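Local structure of hypothetical protein (Clostridium sporogenes ATCC 15579, 4QRK) at residues K11-I16 / W57-K62; N28-V33 / E73-G78; K49-E54 / N88-W93. The protein is of unknown function but is probably a cell adhesion protein, built as a right-handed beta-helix. One frame throughout, in Å; residues are numbered along the deposited sequence. Where two conformers were deposited one is given.

Contact 1 of 3, residues K11-I16 / W57-K62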
loop_
_atom_site.group_PDB
_atom_site.type_symbol
_atom_site.label_atom_id
_atom_site.label_comp_id
_atom_site.label_asym_id
_atom_site.label_seq_id
_atom_site.Cartn_x
_atom_site.Cartn_y
_atom_site.Cartn_z
ATOM N N LYS A 11 2.826 -17.418 -16.865
ATOM C CA LYS A 11 2.229 -18.249 -15.817
ATOM C C LYS A 11 1.135 -17.492 -15.088
ATOM O O LYS A 11 1.266 -16.290 -14.821
ATOM C CB LYS A 11 3.296 -18.671 -14.807
ATOM C CG LYS A 11 4.417 -19.557 -15.383
ATOM C CD LYS A 11 3.932 -21.000 -15.534
ATOM C CE LYS A 11 4.942 -21.881 -16.241
ATOM N NZ LYS A 11 6.202 -21.955 -15.486
ATOM N N GLU A 12 0.066 -18.200 -14.751
ATOM C CA GLU A 12 -1.004 -17.651 -13.926
ATOM C C GLU A 12 -1.345 -18.574 -12.801
ATOM O O GLU A 12 -1.483 -19.782 -13.014
ATOM C CB GLU A 12 -2.255 -17.372 -14.768
ATOM C CG GLU A 12 -1.994 -16.407 -15.914
ATOM C CD GLU A 12 -3.262 -15.951 -16.621
ATOM O OE1 GLU A 12 -4.372 -16.118 -16.073
ATOM O OE2 GLU A 12 -3.137 -15.429 -17.743
ATOM N N GLU A 13 -1.491 -17.991 -11.609
ATOM C CA GLU A 13 -1.717 -18.752 -10.388
ATOM C C GLU A 13 -2.628 -17.998 -9.481
ATOM O O GLU A 13 -2.558 -16.761 -9.426
ATOM C CB GLU A 13 -0.433 -18.898 -9.570
ATOM C CG GLU A 13 0.740 -19.461 -10.297
ATOM C CD GLU A 13 1.993 -19.457 -9.439
ATOM O OE1 GLU A 13 2.123 -18.585 -8.548
ATOM O OE2 GLU A 13 2.850 -20.335 -9.672
ATOM N N ILE A 14 -3.439 -18.753 -8.766
ATOM C CA ILE A 14 -4.247 -18.234 -7.682
ATOM C C ILE A 14 -3.706 -18.774 -6.359
ATOM O O ILE A 14 -3.297 -19.942 -6.267
ATOM C CB ILE A 14 -5.719 -18.656 -7.817
ATOM C CG1 ILE A 14 -6.280 -18.270 -9.184
ATOM C CG2 ILE A 14 -6.544 -18.050 -6.720
ATOM C CD1 ILE A 14 -6.319 -16.810 -9.454
ATOM N N LYS A 15 -3.706 -17.925 -5.347
ATOM C CA LYS A 15 -3.306 -18.336 -3.993
ATOM C C LYS A 15 -4.381 -17.835 -3.082
ATOM O O LYS A 15 -4.830 -16.706 -3.218
ATOM C CB LYS A 15 -1.966 -17.724 -3.646
ATOM C CG LYS A 15 -0.862 -18.199 -4.619
ATOM C CD LYS A 15 0.542 -17.848 -4.128
ATOM C CE LYS A 15 1.640 -18.204 -5.146
ATOM N NZ LYS A 15 1.757 -19.677 -5.282
ATOM N N ILE A 16 -4.812 -18.687 -2.175
ATOM C CA ILE A 16 -5.854 -18.348 -1.224
ATOM C C ILE A 16 -5.348 -18.723 0.155
ATOM O O ILE A 16 -4.848 -19.824 0.359
ATOM C CB ILE A 16 -7.108 -19.148 -1.513
ATOM C CG1 ILE A 16 -7.740 -18.680 -2.813
ATOM C CG2 ILE A 16 -8.106 -19.021 -0.363
ATOM C CD1 ILE A 16 -8.733 -19.644 -3.367
ATOM N N TRP A 57 10.475 -15.112 -11.504
ATOM C CA TRP A 57 9.680 -14.130 -10.750
ATOM C C TRP A 57 8.561 -14.792 -9.923
ATOM O O TRP A 57 7.817 -14.091 -9.218
ATOM C CB TRP A 57 9.067 -13.115 -11.703
ATOM C CG TRP A 57 10.058 -12.202 -12.348
ATOM C CD1 TRP A 57 11.382 -12.046 -12.035
ATOM C CD2 TRP A 57 9.792 -11.287 -13.430
ATOM N NE1 TRP A 57 11.947 -11.074 -12.853
ATOM C CE2 TRP A 57 10.991 -10.601 -13.708
ATOM C CE3 TRP A 57 8.658 -10.986 -14.184
ATOM C CZ2 TRP A 57 11.075 -9.630 -14.697
ATOM C CZ3 TRP A 57 8.745 -10.009 -15.163
ATOM C CH2 TRP A 57 9.939 -9.355 -15.413
ATOM N N LYS A 58 8.480 -16.125 -10.008
ATOM C CA LYS A 58 7.472 -16.928 -9.317
ATOM C C LYS A 58 7.341 -16.447 -7.900
ATOM O O LYS A 58 8.320 -16.460 -7.156
ATOM C CB LYS A 58 7.879 -18.403 -9.298
ATOM C CG LYS A 58 6.801 -19.307 -8.705
ATOM C CD LYS A 58 7.196 -20.823 -8.643
ATOM C CE LYS A 58 6.304 -21.553 -7.636
ATOM N NZ LYS A 58 4.898 -21.697 -8.081
ATOM N N PRO A 59 6.141 -15.997 -7.509
ATOM C CA PRO A 59 6.040 -15.456 -6.154
ATOM C C PRO A 59 6.199 -16.551 -5.101
ATOM O O PRO A 59 5.798 -17.720 -5.309
ATOM C CB PRO A 59 4.610 -14.879 -6.086
ATOM C CG PRO A 59 4.008 -15.061 -7.387
ATOM C CD PRO A 59 4.850 -15.997 -8.215
ATOM N N GLU A 60 6.814 -16.171 -3.991
ATOM C CA GLU A 60 7.013 -17.068 -2.828
ATOM C C GLU A 60 6.090 -16.602 -1.671
ATOM O O GLU A 60 6.156 -15.441 -1.211
ATOM C CB GLU A 60 8.501 -17.029 -2.371
ATOM C CG GLU A 60 9.594 -17.318 -3.472
ATOM C CD GLU A 60 10.966 -16.599 -3.244
ATOM O OE1 GLU A 60 11.038 -15.351 -3.321
ATOM O OE2 GLU A 60 11.992 -17.272 -3.021
ATOM N N ILE A 61 5.228 -17.473 -1.196
ATOM C CA ILE A 61 4.335 -17.118 -0.108
ATOM C C ILE A 61 4.713 -17.864 1.164
ATOM O O ILE A 61 5.003 -19.038 1.133
ATOM C CB ILE A 61 2.888 -17.462 -0.396
ATOM C CG1 ILE A 61 2.389 -16.685 -1.613
ATOM C CG2 ILE A 61 2.011 -17.141 0.824
ATOM C CD1 ILE A 61 0.936 -16.180 -1.478
ATOM N N LYS A 62 4.702 -17.148 2.274
ATOM C CA LYS A 62 4.927 -17.729 3.575
ATOM C C LYS A 62 3.820 -17.256 4.482
ATOM O O LYS A 62 3.541 -16.065 4.533
ATOM C CB LYS A 62 6.282 -17.279 4.118
ATOM C CG LYS A 62 6.547 -17.762 5.543
ATOM C CD LYS A 62 7.953 -17.421 6.005
ATOM C CE LYS A 62 8.052 -17.426 7.512
ATOM N NZ LYS A 62 9.429 -17.082 7.978
HETATM O O HOH W 1 4.081 -19.240 -6.654
#

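Contact 2 of 3, residues N28-V33 / E73-G78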
loop_
_atom_site.group_PDB
_atom_site.type_symbol
_atom_site.label_atom_id
_atom_site.label_comp_id
_atom_site.label_asym_id
_atom_site.label_seq_id
_atom_site.Cartn_x
_atom_site.Cartn_y
_atom_site.Cartn_z
ATOM N N ASN A 28 3.187 -8.594 4.442
ATOM C CA ASN A 28 4.487 -8.070 4.091
ATOM C C ASN A 28 4.768 -8.445 2.656
ATOM O O ASN A 28 4.809 -9.625 2.313
ATOM C CB ASN A 28 5.553 -8.568 5.079
ATOM C CG ASN A 28 6.961 -8.059 4.730
ATOM O OD1 ASN A 28 7.130 -6.918 4.335
ATOM N ND2 ASN A 28 7.961 -8.914 4.874
ATOM N N LEU A 29 4.889 -7.433 1.796
ATOM C CA LEU A 29 5.028 -7.650 0.348
ATOM C C LEU A 29 6.386 -7.127 -0.170
ATOM O O LEU A 29 6.786 -5.993 0.101
ATOM C CB LEU A 29 3.884 -6.974 -0.413
ATOM C CG LEU A 29 2.457 -7.425 -0.099
ATOM C CD1 LEU A 29 1.384 -6.619 -0.818
ATOM C CD2 LEU A 29 2.220 -8.879 -0.446
ATOM N N ASN A 30 7.113 -7.978 -0.878
ATOM C CA ASN A 30 8.386 -7.587 -1.501
ATOM C C ASN A 30 8.294 -7.807 -2.966
ATOM O O ASN A 30 8.211 -8.942 -3.398
ATOM C CB ASN A 30 9.537 -8.410 -0.956
ATOM C CG ASN A 30 9.630 -8.300 0.513
ATOM O OD1 ASN A 30 9.910 -7.229 1.026
ATOM N ND2 ASN A 30 9.369 -9.390 1.217
ATOM N N PHE A 31 8.297 -6.721 -3.726
ATOM C CA PHE A 31 7.881 -6.787 -5.106
ATOM C C PHE A 31 8.933 -6.047 -5.884
ATOM O O PHE A 31 9.180 -4.885 -5.618
ATOM C CB PHE A 31 6.539 -6.083 -5.198
ATOM C CG PHE A 31 5.867 -6.181 -6.551
ATOM C CD1 PHE A 31 5.110 -7.286 -6.878
ATOM C CD2 PHE A 31 5.942 -5.125 -7.468
ATOM C CE1 PHE A 31 4.457 -7.368 -8.107
ATOM C CE2 PHE A 31 5.293 -5.196 -8.699
ATOM C CZ PHE A 31 4.532 -6.314 -9.010
ATOM N N GLY A 32 9.576 -6.722 -6.820
ATOM C CA GLY A 32 10.681 -6.141 -7.550
ATOM C C GLY A 32 10.240 -5.217 -8.659
ATOM O O GLY A 32 10.659 -4.065 -8.703
ATOM N N VAL A 33 9.423 -5.720 -9.586
ATOM C CA VAL A 33 9.058 -4.930 -10.757
ATOM C C VAL A 33 7.682 -5.332 -11.252
ATOM O O VAL A 33 7.303 -6.500 -11.179
ATOM C CB VAL A 33 10.123 -5.007 -11.910
ATOM C CG1 VAL A 33 10.339 -6.424 -12.366
ATOM C CG2 VAL A 33 9.673 -4.210 -13.072
ATOM N N GLU A 73 3.624 -13.262 4.148
ATOM C CA GLU A 73 4.648 -12.638 3.368
ATOM C C GLU A 73 4.592 -13.115 1.927
ATOM O O GLU A 73 4.532 -14.303 1.646
ATOM C CB GLU A 73 6.013 -12.949 3.957
ATOM C CG GLU A 73 7.130 -12.298 3.185
ATOM C CD GLU A 73 8.457 -12.487 3.866
ATOM O OE1 GLU A 73 8.975 -13.635 3.880
ATOM O OE2 GLU A 73 8.956 -11.483 4.410
ATOM N N ILE A 74 4.659 -12.179 1.005
ATOM C CA ILE A 74 4.665 -12.536 -0.407
ATOM C C ILE A 74 5.843 -11.820 -1.027
ATOM O O ILE A 74 5.950 -10.590 -0.939
ATOM C CB ILE A 74 3.386 -12.114 -1.099
ATOM C CG1 ILE A 74 2.175 -12.432 -0.217
ATOM C CG2 ILE A 74 3.324 -12.776 -2.498
ATOM C CD1 ILE A 74 0.845 -12.228 -0.889
ATOM N N SER A 75 6.729 -12.584 -1.655
ATOM C CA SER A 75 7.949 -12.032 -2.225
ATOM C C SER A 75 8.220 -12.488 -3.646
ATOM O O SER A 75 8.051 -13.665 -3.954
ATOM C CB SER A 75 9.125 -12.392 -1.320
ATOM O OG SER A 75 8.904 -11.829 -0.047
ATOM N N GLN A 76 8.583 -11.524 -4.518
ATOM C CA GLN A 76 9.071 -11.806 -5.884
ATOM C C GLN A 76 10.530 -12.148 -5.683
ATOM O O GLN A 76 11.250 -11.349 -5.069
ATOM C CB GLN A 76 8.990 -10.564 -6.801
ATOM C CG GLN A 76 9.245 -10.844 -8.310
ATOM C CD GLN A 76 9.284 -9.531 -9.153
ATOM O OE1 GLN A 76 8.976 -8.467 -8.655
ATOM N NE2 GLN A 76 9.652 -9.629 -10.413
ATOM N N PRO A 77 10.987 -13.323 -6.154
ATOM C CA PRO A 77 12.416 -13.613 -5.995
ATOM C C PRO A 77 13.260 -12.456 -6.549
ATOM O O PRO A 77 13.067 -11.994 -7.702
ATOM C CB PRO A 77 12.640 -14.873 -6.859
ATOM C CG PRO A 77 11.258 -15.546 -6.978
ATOM C CD PRO A 77 10.289 -14.341 -6.962
ATOM N N GLY A 78 14.170 -11.972 -5.707
ATOM C CA GLY A 78 15.103 -10.957 -6.129
ATOM C C GLY A 78 15.858 -11.465 -7.337
ATOM O O GLY A 78 16.295 -12.625 -7.384
HETATM O O HOH W 2 11.393 -8.743 -4.719
#

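Contact 3 of 3, residues K49-E54 / N88-W93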
loop_
_atom_site.group_PDB
_atom_site.type_symbol
_atom_site.label_atom_id
_atom_site.label_comp_id
_atom_site.label_asym_id
_atom_site.label_seq_id
_atom_site.Cartn_x
_atom_site.Cartn_y
_atom_site.Cartn_z
ATOM N N LYS A 49 -4.338 -13.353 -7.443
ATOM C CA LYS A 49 -3.983 -13.877 -8.754
ATOM C C LYS A 49 -2.654 -13.254 -9.217
ATOM O O LYS A 49 -2.502 -12.027 -9.245
ATOM C CB LYS A 49 -5.090 -13.554 -9.764
ATOM C CG LYS A 49 -4.843 -14.195 -11.134
ATOM C CD LYS A 49 -5.883 -13.753 -12.143
ATOM C CE LYS A 49 -5.663 -14.405 -13.492
ATOM N NZ LYS A 49 -6.625 -13.914 -14.514
ATOM N N PHE A 50 -1.715 -14.114 -9.582
ATOM C CA PHE A 50 -0.347 -13.702 -9.866
ATOM C C PHE A 50 -0.072 -14.111 -11.284
ATOM O O PHE A 50 -0.349 -15.265 -11.679
ATOM C CB PHE A 50 0.612 -14.400 -8.887
ATOM C CG PHE A 50 0.277 -14.124 -7.467
ATOM C CD1 PHE A 50 0.817 -13.036 -6.822
ATOM C CD2 PHE A 50 -0.660 -14.884 -6.812
ATOM C CE1 PHE A 50 0.501 -12.749 -5.519
ATOM C CE2 PHE A 50 -0.995 -14.610 -5.518
ATOM C CZ PHE A 50 -0.406 -13.507 -4.857
ATOM N N ILE A 51 0.416 -13.143 -12.058
ATOM C CA ILE A 51 0.763 -13.353 -13.466
ATOM C C ILE A 51 2.211 -12.973 -13.678
ATOM O O ILE A 51 2.641 -11.878 -13.304
ATOM C CB ILE A 51 -0.114 -12.552 -14.375
ATOM C CG1 ILE A 51 -1.565 -12.968 -14.154
ATOM C CG2 ILE A 51 0.247 -12.779 -15.844
ATOM C CD1 ILE A 51 -2.546 -11.996 -14.847
ATOM N N TYR A 52 2.991 -13.899 -14.214
ATOM C CA TYR A 52 4.432 -13.651 -14.338
ATOM C C TYR A 52 4.983 -14.348 -15.581
ATOM O O TYR A 52 4.664 -15.496 -15.829
ATOM C CB TYR A 52 5.198 -14.036 -13.030
ATOM C CG TYR A 52 5.048 -15.461 -12.558
ATOM C CD1 TYR A 52 3.992 -15.848 -11.755
ATOM C CD2 TYR A 52 5.979 -16.422 -12.915
ATOM C CE1 TYR A 52 3.852 -17.183 -11.355
ATOM C CE2 TYR A 52 5.859 -17.738 -12.503
ATOM C CZ TYR A 52 4.784 -18.104 -11.724
ATOM O OH TYR A 52 4.669 -19.405 -11.324
ATOM N N SER A 53 5.781 -13.635 -16.380
ATOM C CA SER A 53 6.273 -14.179 -17.630
ATOM C C SER A 53 7.638 -14.844 -17.506
ATOM O O SER A 53 8.063 -15.562 -18.399
ATOM C CB SER A 53 6.345 -13.075 -18.665
ATOM O OG SER A 53 7.172 -12.055 -18.206
ATOM N N GLU A 54 8.325 -14.600 -16.402
ATOM C CA GLU A 54 9.655 -15.139 -16.187
ATOM C C GLU A 54 9.549 -16.066 -14.994
ATOM O O GLU A 54 9.080 -15.656 -13.930
ATOM C CB GLU A 54 10.655 -14.013 -15.873
ATOM C CG GLU A 54 10.567 -12.837 -16.802
ATOM C CD GLU A 54 10.636 -13.249 -18.260
ATOM O OE1 GLU A 54 11.603 -13.920 -18.657
ATOM O OE2 GLU A 54 9.698 -12.920 -19.009
ATOM N N ASN A 88 7.680 -6.518 -23.236
ATOM C CA ASN A 88 7.093 -7.825 -23.496
ATOM C C ASN A 88 7.230 -8.787 -22.315
ATOM O O ASN A 88 7.048 -9.988 -22.484
ATOM C CB ASN A 88 7.683 -8.446 -24.756
ATOM C CG ASN A 88 7.536 -7.541 -25.969
ATOM O OD1 ASN A 88 6.453 -7.004 -26.228
ATOM N ND2 ASN A 88 8.631 -7.340 -26.700
ATOM N N LYS A 89 7.544 -8.266 -21.127
ATOM C CA LYS A 89 7.507 -9.099 -19.936
ATOM C C LYS A 89 6.311 -8.641 -19.122
ATOM O O LYS A 89 5.765 -7.579 -19.359
ATOM C CB LYS A 89 8.805 -8.985 -19.135
ATOM C CG LYS A 89 10.038 -9.454 -19.891
ATOM C CD LYS A 89 11.175 -9.685 -18.939
ATOM C CE LYS A 89 12.328 -10.446 -19.566
ATOM N NZ LYS A 89 12.930 -9.732 -20.691
ATOM N N ARG A 90 5.885 -9.467 -18.180
ATOM C CA ARG A 90 4.716 -9.193 -17.357
ATOM C C ARG A 90 4.933 -9.713 -15.962
ATOM O O ARG A 90 5.387 -10.847 -15.774
ATOM C CB ARG A 90 3.489 -9.922 -17.899
ATOM C CG ARG A 90 2.491 -9.027 -18.512
ATOM C CD ARG A 90 1.235 -9.790 -18.826
ATOM N NE ARG A 90 0.138 -9.359 -17.982
ATOM C CZ ARG A 90 -1.079 -9.900 -18.020
ATOM N NH1 ARG A 90 -1.351 -10.891 -18.861
ATOM N NH2 ARG A 90 -2.018 -9.444 -17.221
ATOM N N ASN A 91 4.610 -8.879 -14.994
ATOM C CA ASN A 91 4.587 -9.281 -13.595
ATOM C C ASN A 91 3.508 -8.509 -12.878
ATOM O O ASN A 91 3.635 -7.301 -12.602
ATOM C CB ASN A 91 5.928 -9.024 -12.906
ATOM C CG ASN A 91 6.017 -9.743 -11.576
ATOM O OD1 ASN A 91 5.908 -10.967 -11.525
ATOM N ND2 ASN A 91 6.223 -9.000 -10.501
ATOM N N GLU A 92 2.441 -9.207 -12.545
ATOM C CA GLU A 92 1.265 -8.573 -11.968
ATOM C C GLU A 92 0.729 -9.392 -10.789
ATOM O O GLU A 92 0.555 -10.610 -10.886
ATOM C CB GLU A 92 0.192 -8.375 -13.054
ATOM C CG GLU A 92 -1.049 -7.576 -12.628
ATOM C CD GLU A 92 -2.127 -7.530 -13.738
ATOM O OE1 GLU A 92 -2.019 -6.664 -14.628
ATOM O OE2 GLU A 92 -3.056 -8.373 -13.742
ATOM N N TRP A 93 0.471 -8.690 -9.679
ATOM C CA TRP A 93 -0.126 -9.273 -8.505
ATOM C C TRP A 93 -1.435 -8.541 -8.224
ATOM O O TRP A 93 -1.487 -7.309 -8.043
ATOM C CB TRP A 93 0.779 -9.146 -7.270
ATOM C CG TRP A 93 2.092 -9.883 -7.298
ATOM C CD1 TRP A 93 2.654 -10.591 -8.338
ATOM C CD2 TRP A 93 3.033 -9.920 -6.224
ATOM N NE1 TRP A 93 3.887 -11.087 -7.952
ATOM C CE2 TRP A 93 4.152 -10.660 -6.670
ATOM C CE3 TRP A 93 3.031 -9.394 -4.929
ATOM C CZ2 TRP A 93 5.254 -10.907 -5.850
ATOM C CZ3 TRP A 93 4.136 -9.621 -4.126
ATOM C CH2 TRP A 93 5.233 -10.371 -4.591
#

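Contact 1 of 3, residues K11-I16 / W57-K62
E13 and K58 form the salt bridge of this contact: K58 NZ donates to E13 OE2 at 2.9 Å and meets it on the syn side, 19° out of the carboxylate plane. The two side chains cross at about a right angle. E13 runs extended beyond CG, whereas K58 bends at its last torsion (chi4 70°), which turns the ammonium group toward the carboxylate. E13 OE2 also has a hydrogen bond with the hydroxyl of Y52, so two bonds grip this oxygen.

The other oxygen, OE1, forms a longer salt bridge with K15 NZ of the same strand, 3.5 Å away, making E13 the shared anion of two lysines. A single water ties the group together with four bonds. It donates to E13 OE1 and, at 2.7 Å, to the backbone P59 O; it accepts from K15 NZ, also at 2.7 Å, and from K58 NZ. K15 NZ and K58 NZ lie 4.7 Å apart, and the carboxylate and water beside them probably balance their charge.

Outward from this network the packing is modest, 219 Å² in all. E13 OE1 comes 3.8 Å from P59 CD at the rim of the proline ring. The aliphatic part of K15 slides antiparallel to the I61 side chain, with K15 CB 3.9 Å from I61 CD1; closer approaches farther along K15 are doubtful.

The contact therefore works through side chains, one water and the carbonyl of P59, with no backbone ladder between the segments. Strand 11-17 edges one sheet, beside 46-52, and strand 60-66 another, beside 69-75, where I61 rests on L72 and I74. The network ties strand 11-17 to the loop leading into 60-66, and the K15-I61 packing reaches that strand itself, at one end of the beta-helix.

Contact 2 of 3, residues N28-V33 / E73-G78
L29 lies alongside I74, both side chains pointing the same way, and overlaps it through one methyl: L29 CD2 sits 3.5 Å from I74 CB and about as near to CG1 and CD1. This is the buried face of a parallel pair. The short strand axes run nearly parallel and approach to 4.7 Å, with N28, L29 and N30 level with E73, I74 and S75. Three backbone bonds set that register: I74 N to N28 O, N30 N to I74 O and Q76 N to N30 O.

The other face is polar. N30 ND2 donates to S75 OG at 2.8 Å, nearly straight (174°) and practically in the amide plane. Next to it N28 ND2 reaches E73 OE2 at 2.8 Å, but the angle of 119° makes that bond weak; the amide and carboxylate planes are turned about halfway between coplanar and perpendicular.

Where the strand of E73-S75 ends, Q76 takes over the pairing with its side chain. CG is anti to the backbone N (chi1 -170°) and the chain stays extended, which carries OE1 to the corner of the other segment. OE1 accepts V33 N at 2.9 Å, in the carbonyl plane on a lone pair, and lies over one face of the F31 ring. G32 N also approaches OE1, but that bond is weak.

Chemically, leucine and isoleucine pack on the interior face, while amides pair with a hydroxyl and, weakly, a carboxylate on the other; a buried glutamine oxygen accepts one sound and one weak backbone bond where the chain turns from one sheet to the next.

Contact 3 of 3, residues K49-E54 / N88-W93
F50 and W93 face the interior of the right-handed beta-helix from an antiparallel strand pair at one end of the fold. The short axes of 49-52 and 91-93 run at 176° to each other.

The backbone bonds are regular. I51 and E92 form a hydrogen-bonded pair, N to O in both directions at 2.8 Å, flanked by the non-hydrogen-bonded pairs F50 with W93 and Y52 with N91. One step on, S53 N donates to R90 O, extending the ladder past the strand ends.

Aromatic contact occupies the inner face. The edge of F50 points at the face of the W93 five-membered ring, a T-shaped pair with centroids 4.8 Å apart and planes at 73°. F50 CD1 does the touching, 3.4 Å from W93 CD1. I74 packs on both rings, and F31 meets W93 in a second edge-to-face pair, which places the two aromatics in the core. Beside them N91 OD1 approaches Y52 CB, while N91 ND2 is hydrogen-bonded to V33 O.

On the outer face, aliphatic carbon covers charge. I51 CG2 lies 3.8 Å above the R90 guanidinium, over its centre, and I51 CD1 comes 3.5 Å from R90 NH2. R90 also makes a long ion pair with E92, whose OE2 has a bond with N94.

Polar side chains gather beyond the strand ends. E54 and K89 cross at about a right angle, E54 CD 3.5 Å from K89 CE, but K89 NZ bonds to S85 O instead of this carboxylate. S53, with OG set between its backbone N and carbonyl carbon (chi1 58°), works both ways: OG accepts R90 N at 2.9 Å and donates to E54 OE2 at 2.8 Å, on that oxygen's anti lone pair.

The contacts interlock along the chain: 11-16, 28-33 and 49-54 come first, then their partners 57-62, 73-78 and 88-93 in the same order. Contact centres lie about 10 Å apart for contact 1 with either of the others and about 13 Å for contacts 2 and 3. Contact 3 belongs to the sheet that has strand 11-17 at its edge, contact 2 to the sheet edged by strand 60-66, and contact 1 spans those two edges. Backbone bonds join contact 1 to each neighbour, F50 N to E13 O and E60 N to S75 O. Together they knit one end of the beta-helix, with the rings of F31, F50 and W93 packed between the two sheets.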